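PDB 3SCY: hypothetical bacterial 6-phosphogluconolactonase from Bacteroides fragilis, which probably hydrolyses 6-phosphogluconolactone to 6-phosphogluconate, with a seven-bladed beta-propeller fold. Local coordinates for residues 112-117 and 123-128; 160-163 and 168-171; 47-52 and 76-81. All coordinates share one frame; numbering follows the deposited sequence.

Contact 1 of 3, residues 112-117 and 123-128; sequences IVTANY and TVFPIG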
loop_
_atom_site.group_PDB
_atom_site.type_symbol
_atom_site.label_atom_id
_atom_site.label_comp_id
_atom_site.label_asym_id
_atom_site.label_seq_id
_atom_site.Cartn_x
_atom_site.Cartn_y
_atom_site.Cartn_z
ATOM N N ILE A 112 -0.054 2.963 -14.977
ATOM C CA ILE A 112 -0.583 2.977 -13.613
ATOM C C ILE A 112 -1.653 1.909 -13.560
ATOM O O ILE A 112 -2.455 1.820 -14.511
ATOM C CB ILE A 112 -1.198 4.371 -13.248
ATOM C CG1 ILE A 112 -0.131 5.466 -13.129
ATOM C CG2 ILE A 112 -2.142 4.294 -11.980
ATOM C CD1 ILE A 112 0.834 5.360 -11.906
ATOM N N VAL A 113 -1.712 1.132 -12.446
ATOM C CA VAL A 113 -2.779 0.152 -12.276
ATOM C C VAL A 113 -3.463 0.447 -10.941
ATOM O O VAL A 113 -2.760 0.663 -9.963
ATOM C CB VAL A 113 -2.279 -1.328 -12.326
ATOM C CG1 VAL A 113 -3.444 -2.297 -12.262
ATOM C CG2 VAL A 113 -1.446 -1.595 -13.573
ATOM N N THR A 114 -4.797 0.470 -10.897
ATOM C CA THR A 114 -5.549 0.633 -9.655
ATOM C C THR A 114 -6.225 -0.662 -9.231
ATOM O O THR A 114 -6.669 -1.451 -10.080
ATOM C CB THR A 114 -6.634 1.731 -9.766
ATOM O OG1 THR A 114 -7.627 1.346 -10.712
ATOM C CG2 THR A 114 -6.068 3.077 -10.122
ATOM N N ALA A 115 -6.479 -0.777 -7.922
ATOM C CA ALA A 115 -7.328 -1.805 -7.339
ATOM C C ALA A 115 -8.636 -1.126 -6.977
ATOM O O ALA A 115 -8.652 -0.243 -6.103
ATOM C CB ALA A 115 -6.671 -2.417 -6.113
ATOM N N ASN A 116 -9.745 -1.518 -7.634
ATOM C CA ASN A 116 -11.031 -0.866 -7.393
ATOM C C ASN A 116 -11.830 -1.738 -6.452
ATOM O O ASN A 116 -12.303 -2.813 -6.827
ATOM C CB ASN A 116 -11.775 -0.588 -8.708
ATOM C CG ASN A 116 -10.899 0.092 -9.727
ATOM O OD1 ASN A 116 -10.060 0.948 -9.396
ATOM N ND2 ASN A 116 -11.032 -0.324 -10.970
ATOM N N TYR A 117 -11.935 -1.273 -5.198
ATOM C CA TYR A 117 -12.556 -2.048 -4.126
ATOM C C TYR A 117 -14.016 -2.359 -4.388
ATOM O O TYR A 117 -14.450 -3.507 -4.246
ATOM C CB TYR A 117 -12.412 -1.312 -2.781
ATOM C CG TYR A 117 -12.933 -2.111 -1.612
ATOM C CD1 TYR A 117 -12.123 -3.039 -0.962
ATOM C CD2 TYR A 117 -14.263 -2.005 -1.209
ATOM C CE1 TYR A 117 -12.603 -3.794 0.102
ATOM C CE2 TYR A 117 -14.756 -2.762 -0.147
ATOM C CZ TYR A 117 -13.916 -3.653 0.503
ATOM O OH TYR A 117 -14.380 -4.403 1.558
ATOM N N THR A 123 -7.972 -1.209 -13.002
ATOM C CA THR A 123 -7.929 -0.309 -14.157
ATOM C C THR A 123 -6.476 -0.003 -14.516
ATOM O O THR A 123 -5.666 0.281 -13.637
ATOM C CB THR A 123 -8.725 0.994 -13.876
ATOM O OG1 THR A 123 -10.053 0.648 -13.508
ATOM C CG2 THR A 123 -8.796 1.910 -15.116
ATOM N N VAL A 124 -6.165 -0.016 -15.821
ATOM C CA VAL A 124 -4.838 0.300 -16.338
ATOM C C VAL A 124 -4.904 1.646 -17.041
ATOM O O VAL A 124 -5.814 1.844 -17.866
ATOM C CB VAL A 124 -4.362 -0.812 -17.339
ATOM C CG1 VAL A 124 -2.994 -0.496 -17.932
ATOM C CG2 VAL A 124 -4.350 -2.183 -16.662
ATOM N N PHE A 125 -3.931 2.532 -16.746
ATOM C CA PHE A 125 -3.796 3.814 -17.432
ATOM C C PHE A 125 -2.400 3.938 -18.001
ATOM O O PHE A 125 -1.450 3.893 -17.218
ATOM C CB PHE A 125 -4.024 5.019 -16.485
ATOM C CG PHE A 125 -5.314 5.076 -15.714
ATOM C CD1 PHE A 125 -5.444 4.408 -14.504
ATOM C CD2 PHE A 125 -6.379 5.845 -16.166
ATOM C CE1 PHE A 125 -6.616 4.489 -13.763
ATOM C CE2 PHE A 125 -7.571 5.888 -15.451
ATOM C CZ PHE A 125 -7.683 5.219 -14.243
ATOM N N PRO A 126 -2.231 4.202 -19.311
ATOM C CA PRO A 126 -0.888 4.504 -19.814
ATOM C C PRO A 126 -0.440 5.864 -19.267
ATOM O O PRO A 126 -1.272 6.761 -19.075
ATOM C CB PRO A 126 -1.066 4.580 -21.344
ATOM C CG PRO A 126 -2.446 3.985 -21.622
ATOM C CD PRO A 126 -3.252 4.297 -20.375
ATOM N N ILE A 127 0.853 6.021 -19.051
ATOM C CA ILE A 127 1.418 7.298 -18.597
ATOM C C ILE A 127 1.967 8.004 -19.833
ATOM O O ILE A 127 2.730 7.402 -20.603
ATOM C CB ILE A 127 2.516 7.104 -17.535
ATOM C CG1 ILE A 127 1.945 6.430 -16.263
ATOM C CG2 ILE A 127 3.135 8.471 -17.170
ATOM C CD1 ILE A 127 2.987 5.933 -15.261
ATOM N N GLY A 128 1.586 9.263 -20.023
ATOM C CA GLY A 128 2.075 10.017 -21.177
ATOM C C GLY A 128 3.521 10.448 -21.003
ATOM O O GLY A 128 4.100 10.330 -19.915
#
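Ile112 and Phe125 pair through two backbone hydrogen bonds, both 2.8 Å between N of one residue and O of the other, in the antiparallel hairpin of strands 111-116 and 121-126, the middle strands of one propeller blade. Ile112, Thr114, Thr123 and Phe125 send their side chains to one face, Val113 and Val124 to the other. Phe125 turns CG beside its own backbone N (chi1 -55°), and its ring edge meets the methyl of Thr114, CE1 to CG2 3.9 Å, with Ile112 O also near the ring plane. Ile112 reaches further along the hairpin, its CG1 lying 3.8 Å from CD1 of Ile127. At the other end, Thr114 holds OG1 between its backbone N and carbonyl carbon (chi1 65°), whence it donates to Asn116 OD1 at 2.8 Å. This bond steadies the Asn116 amide, whose ND2 also bonds Ser121 OG. Thr123 OG1 has the backbone O of Thr97 as a second partner. Asn116 ND2 reaches Thr123 OG1 at 2.9 Å, with the hydroxyl oxygen almost in the amide plane and 154° at the hydrogen.

Contact 2 of 3, residues 160-163 and 168-171; sequences VRIT and YLLA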
loop_
_atom_site.group_PDB
_atom_site.type_symbol
_atom_site.label_atom_id
_atom_site.label_comp_id
_atom_site.label_asym_id
_atom_site.label_seq_id
_atom_site.Cartn_x
_atom_site.Cartn_y
_atom_site.Cartn_z
ATOM N N VAL A 160 -2.598 -4.154 -5.865
ATOM C CA VAL A 160 -2.015 -4.528 -7.136
ATOM C C VAL A 160 -0.506 -4.375 -6.992
ATOM O O VAL A 160 -0.023 -3.309 -6.592
ATOM C CB VAL A 160 -2.568 -3.751 -8.366
ATOM C CG1 VAL A 160 -3.934 -4.290 -8.775
ATOM C CG2 VAL A 160 -2.626 -2.243 -8.113
ATOM N N ARG A 161 0.241 -5.462 -7.224
ATOM C CA ARG A 161 1.696 -5.453 -7.098
ATOM C C ARG A 161 2.387 -6.041 -8.295
ATOM O O ARG A 161 1.991 -7.097 -8.775
ATOM C CB ARG A 161 2.179 -6.268 -5.890
ATOM C CG ARG A 161 1.645 -5.848 -4.517
ATOM C CD ARG A 161 1.907 -4.362 -4.166
ATOM N NE ARG A 161 3.261 -3.900 -4.478
ATOM C CZ ARG A 161 4.328 -4.105 -3.714
ATOM N NH1 ARG A 161 4.215 -4.759 -2.564
ATOM N NH2 ARG A 161 5.520 -3.657 -4.095
ATOM N N ILE A 162 3.466 -5.393 -8.749
ATOM C CA ILE A 162 4.309 -5.949 -9.788
ATOM C C ILE A 162 5.327 -6.811 -9.071
ATOM O O ILE A 162 5.855 -6.373 -8.037
ATOM C CB ILE A 162 4.911 -4.809 -10.616
ATOM C CG1 ILE A 162 3.762 -4.107 -11.384
ATOM C CG2 ILE A 162 5.999 -5.354 -11.601
ATOM C CD1 ILE A 162 4.078 -2.694 -11.918
ATOM N N THR A 163 5.564 -8.044 -9.554
ATOM C CA THR A 163 6.473 -8.985 -8.909
ATOM C C THR A 163 7.931 -8.477 -8.992
ATOM O O THR A 163 8.271 -7.713 -9.903
ATOM C CB THR A 163 6.294 -10.407 -9.460
ATOM O OG1 THR A 163 6.387 -10.330 -10.874
ATOM C CG2 THR A 163 4.934 -11.006 -9.063
ATOM N N TYR A 168 5.121 -10.193 -13.625
ATOM C CA TYR A 168 3.717 -10.412 -13.295
ATOM C C TYR A 168 3.134 -9.322 -12.460
ATOM O O TYR A 168 3.849 -8.588 -11.783
ATOM C CB TYR A 168 3.564 -11.745 -12.519
ATOM C CG TYR A 168 4.253 -12.891 -13.225
ATOM C CD1 TYR A 168 3.707 -13.458 -14.374
ATOM C CD2 TYR A 168 5.514 -13.326 -12.823
ATOM C CE1 TYR A 168 4.345 -14.502 -15.039
ATOM C CE2 TYR A 168 6.178 -14.345 -13.501
ATOM C CZ TYR A 168 5.588 -14.934 -14.605
ATOM O OH TYR A 168 6.258 -15.917 -15.297
ATOM N N LEU A 169 1.811 -9.233 -12.507
ATOM C CA LEU A 169 1.043 -8.365 -11.631
ATOM C C LEU A 169 0.131 -9.266 -10.809
ATOM O O LEU A 169 -0.593 -10.088 -11.385
ATOM C CB LEU A 169 0.249 -7.300 -12.393
ATOM C CG LEU A 169 -0.509 -6.312 -11.484
ATOM C CD1 LEU A 169 -0.356 -4.905 -11.943
ATOM C CD2 LEU A 169 -1.987 -6.686 -11.384
ATOM N N LEU A 170 0.199 -9.145 -9.475
ATOM C CA LEU A 170 -0.640 -9.909 -8.551
ATOM C C LEU A 170 -1.659 -8.982 -7.935
ATOM O O LEU A 170 -1.299 -7.887 -7.479
ATOM C CB LEU A 170 0.206 -10.615 -7.492
ATOM C CG LEU A 170 1.277 -11.574 -8.033
ATOM C CD1 LEU A 170 2.025 -12.214 -6.903
ATOM C CD2 LEU A 170 0.663 -12.708 -8.878
ATOM N N ALA A 171 -2.937 -9.357 -7.977
ATOM C CA ALA A 171 -3.998 -8.495 -7.489
ATOM C C ALA A 171 -4.785 -9.181 -6.382
ATOM O O ALA A 171 -5.422 -10.221 -6.622
ATOM C CB ALA A 171 -4.908 -8.118 -8.649
#
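Thr163 sets its hydroxyl between its own backbone N and carbonyl carbon (chi1 52°), which turns OG1 to the backbone of Tyr168 across the hairpin and carries CG2 over toward Leu170. OG1 accepts the N-H of Tyr168 at 3.0 Å, a somewhat bent bond with 144° at the hydrogen, and is also hydrogen-bonded to Asp165 in the turn. In return, Thr163 N donates to Tyr168 O at 2.9 Å, from a position tilted 26° out of the carbonyl plane. One residue therefore ties both backbone polar atoms of Tyr168, the N-H with its side chain and the carbonyl with its main chain. The Tyr168 ring leads off from 160-163, with Thr163 OG1 beside its edge, 3.7 Å from CD2; the ring makes a cation-pi contact with Lys181 of strand 178-184.

Further along, Arg161 and Leu170 form the hydrogen-bonded pair, Arg161 N to Leu170 O 2.9 Å and Leu170 N to Arg161 O 2.8 Å. The bent Arg161 chain leads off to strand 213-218, where NH1 is hydrogen-bonded to Leu216 O. Thr163 CG2 packs on Leu170 CD1 at 3.8 Å. On the opposite face Val160 is the apolar meeting point: its CG1 is 4.0 Å from both Leu169 CD2 and Ala171 CB. Such an antiparallel hairpin, closed by a short turn that includes Asp165, joins the innermost and second strands of a four-stranded beta-propeller blade.

Contact 3 of 3, residues 47-52 and 76-81; sequences AEVANP and AVSAFA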
loop_
_atom_site.group_PDB
_atom_site.type_symbol
_atom_site.label_atom_id
_atom_site.label_comp_id
_atom_site.label_asym_id
_atom_site.label_seq_id
_atom_site.Cartn_x
_atom_site.Cartn_y
_atom_site.Cartn_z
ATOM N N ALA A 47 -2.112 19.751 -1.014
ATOM C CA ALA A 47 -2.808 19.803 -2.291
ATOM C C ALA A 47 -4.266 19.469 -2.074
ATOM O O ALA A 47 -4.577 18.481 -1.398
ATOM C CB ALA A 47 -2.178 18.833 -3.293
ATOM N N GLU A 48 -5.157 20.310 -2.608
ATOM C CA GLU A 48 -6.595 20.081 -2.552
ATOM C C GLU A 48 -6.925 18.996 -3.565
ATOM O O GLU A 48 -6.771 19.189 -4.778
ATOM C CB GLU A 48 -7.385 21.364 -2.809
ATOM C CG GLU A 48 -7.357 22.278 -1.602
ATOM C CD GLU A 48 -8.557 23.175 -1.375
ATOM O OE1 GLU A 48 -9.630 22.926 -1.972
ATOM O OE2 GLU A 48 -8.426 24.117 -0.563
ATOM N N VAL A 49 -7.305 17.829 -3.039
ATOM C CA VAL A 49 -7.609 16.598 -3.789
ATOM C C VAL A 49 -8.677 15.836 -3.024
ATOM O O VAL A 49 -8.527 15.694 -1.828
ATOM C CB VAL A 49 -6.359 15.680 -3.984
ATOM C CG1 VAL A 49 -6.589 14.689 -5.120
ATOM C CG2 VAL A 49 -5.072 16.464 -4.203
ATOM N N ALA A 50 -9.704 15.319 -3.696
ATOM C CA ALA A 50 -10.757 14.581 -3.004
ATOM C C ALA A 50 -10.394 13.126 -2.764
ATOM O O ALA A 50 -9.935 12.444 -3.678
ATOM C CB ALA A 50 -12.033 14.673 -3.803
ATOM N N ASN A 51 -10.566 12.663 -1.494
ATOM C CA ASN A 51 -10.303 11.297 -1.029
ATOM C C ASN A 51 -9.049 10.653 -1.668
ATOM O O ASN A 51 -9.137 9.560 -2.248
ATOM C CB ASN A 51 -11.504 10.389 -1.233
ATOM C CG ASN A 51 -12.603 10.674 -0.260
ATOM O OD1 ASN A 51 -12.380 11.242 0.805
ATOM N ND2 ASN A 51 -13.828 10.459 -0.700
ATOM N N PRO A 52 -7.869 11.290 -1.517
ATOM C CA PRO A 52 -6.628 10.662 -2.005
ATOM C C PRO A 52 -6.139 9.618 -0.978
ATOM O O PRO A 52 -5.144 9.823 -0.265
ATOM C CB PRO A 52 -5.686 11.859 -2.130
ATOM C CG PRO A 52 -6.101 12.773 -1.012
ATOM C CD PRO A 52 -7.594 12.585 -0.841
ATOM N N ALA A 76 -11.557 7.987 -9.593
ATOM C CA ALA A 76 -10.557 8.428 -10.534
ATOM C C ALA A 76 -9.141 8.285 -9.997
ATOM O O ALA A 76 -8.936 7.824 -8.868
ATOM C CB ALA A 76 -10.813 9.909 -10.863
ATOM N N VAL A 77 -8.169 8.670 -10.841
ATOM C CA VAL A 77 -6.756 8.788 -10.484
ATOM C C VAL A 77 -6.307 10.173 -10.874
ATOM O O VAL A 77 -6.663 10.643 -11.959
ATOM C CB VAL A 77 -5.863 7.698 -11.110
ATOM C CG1 VAL A 77 -4.382 7.936 -10.785
ATOM C CG2 VAL A 77 -6.299 6.331 -10.612
ATOM N N SER A 78 -5.536 10.829 -9.998
ATOM C CA SER A 78 -4.987 12.153 -10.266
ATOM C C SER A 78 -3.489 12.031 -10.435
ATOM O O SER A 78 -2.863 11.286 -9.677
ATOM C CB SER A 78 -5.299 13.094 -9.104
ATOM O OG SER A 78 -6.698 13.240 -8.922
ATOM N N ALA A 79 -2.924 12.765 -11.391
ATOM C CA ALA A 79 -1.494 12.805 -11.654
ATOM C C ALA A 79 -0.971 14.178 -11.337
ATOM O O ALA A 79 -1.564 15.174 -11.773
ATOM C CB ALA A 79 -1.229 12.476 -13.117
ATOM N N PHE A 80 0.149 14.249 -10.624
ATOM C CA PHE A 80 0.755 15.508 -10.210
ATOM C C PHE A 80 2.223 15.583 -10.538
ATOM O O PHE A 80 2.919 14.567 -10.426
ATOM C CB PHE A 80 0.670 15.654 -8.671
ATOM C CG PHE A 80 -0.697 15.557 -8.053
ATOM C CD1 PHE A 80 -1.252 14.319 -7.749
ATOM C CD2 PHE A 80 -1.419 16.710 -7.742
ATOM C CE1 PHE A 80 -2.506 14.222 -7.167
ATOM C CE2 PHE A 80 -2.689 16.613 -7.178
ATOM C CZ PHE A 80 -3.226 15.370 -6.910
ATOM N N ALA A 81 2.718 16.779 -10.869
ATOM C CA ALA A 81 4.155 17.005 -10.901
ATOM C C ALA A 81 4.580 17.249 -9.451
ATOM O O ALA A 81 3.891 17.983 -8.717
ATOM C CB ALA A 81 4.501 18.200 -11.762
#
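Val49 and Phe80 meet from opposite directions, and their touch supplies most of the contact between 47-52 and 76-81. With CG1 anti to the backbone N (chi1 -161°), Val49 offers both methyls to the far end of the ring. CG1 sits in the ring plane at its edge, 3.9 Å from Phe80 CZ, while CG2 approaches obliquely, 3.5 Å from the same CZ and 3.8 Å from CE2. Val49 was modelled in two conformers, and these distances belong to one of them, so the close fit may not hold at all times. Phe80 stands up from its strand with CG beside its backbone N (chi1 -56°), and Ile29 of strand 28-35 touches both it and Val49, completing an apolar patch.

Packing thins out toward Ser78, which only brushes Val49, OG to CG1 4.1 Å; the hydroxyl is instead hydrogen-bonded to Asn68 ND2. Just before Val49, Glu48 points away and is exposed, with a long, weak ion pair to Lys27. On the other side Asn51 bonds Glu69 O through ND2 and Thr22 OG1 through its backbone N. The two backbones stay well apart, 8.3 Å between the CA atoms of Val49 and Ser78, too far for beta pairing. Side-chain packing of this kind, from the linker leaving one blade onto the sheet of the next, is typical of blade-to-blade contacts in a beta-propeller.

Overall arrangement
Contacts 1 and 2 are hairpins within successive blades, built on backbone hydrogen bonds with threonine hydroxyls near one end, whereas contact 3 crosses between two blades by side-chain packing, mainly apolar, without hydrogen bonds between its two segments. All three are largely buried, but contact 3 borders the exposed Glu48 and buries far less surface. Contact 1 lies between the others: its Thr114 CG2 packs on Val77 CG2 of contact 3 at 3.3 Å, and its Val113 faces the other way, CG2 to Leu169 CD1 of contact 2 at 3.8 Å. The two faces of one hairpin thus serve two neighbouring blades. Contacts 2 and 3 do not touch, their nearest atoms being about 10 Å apart.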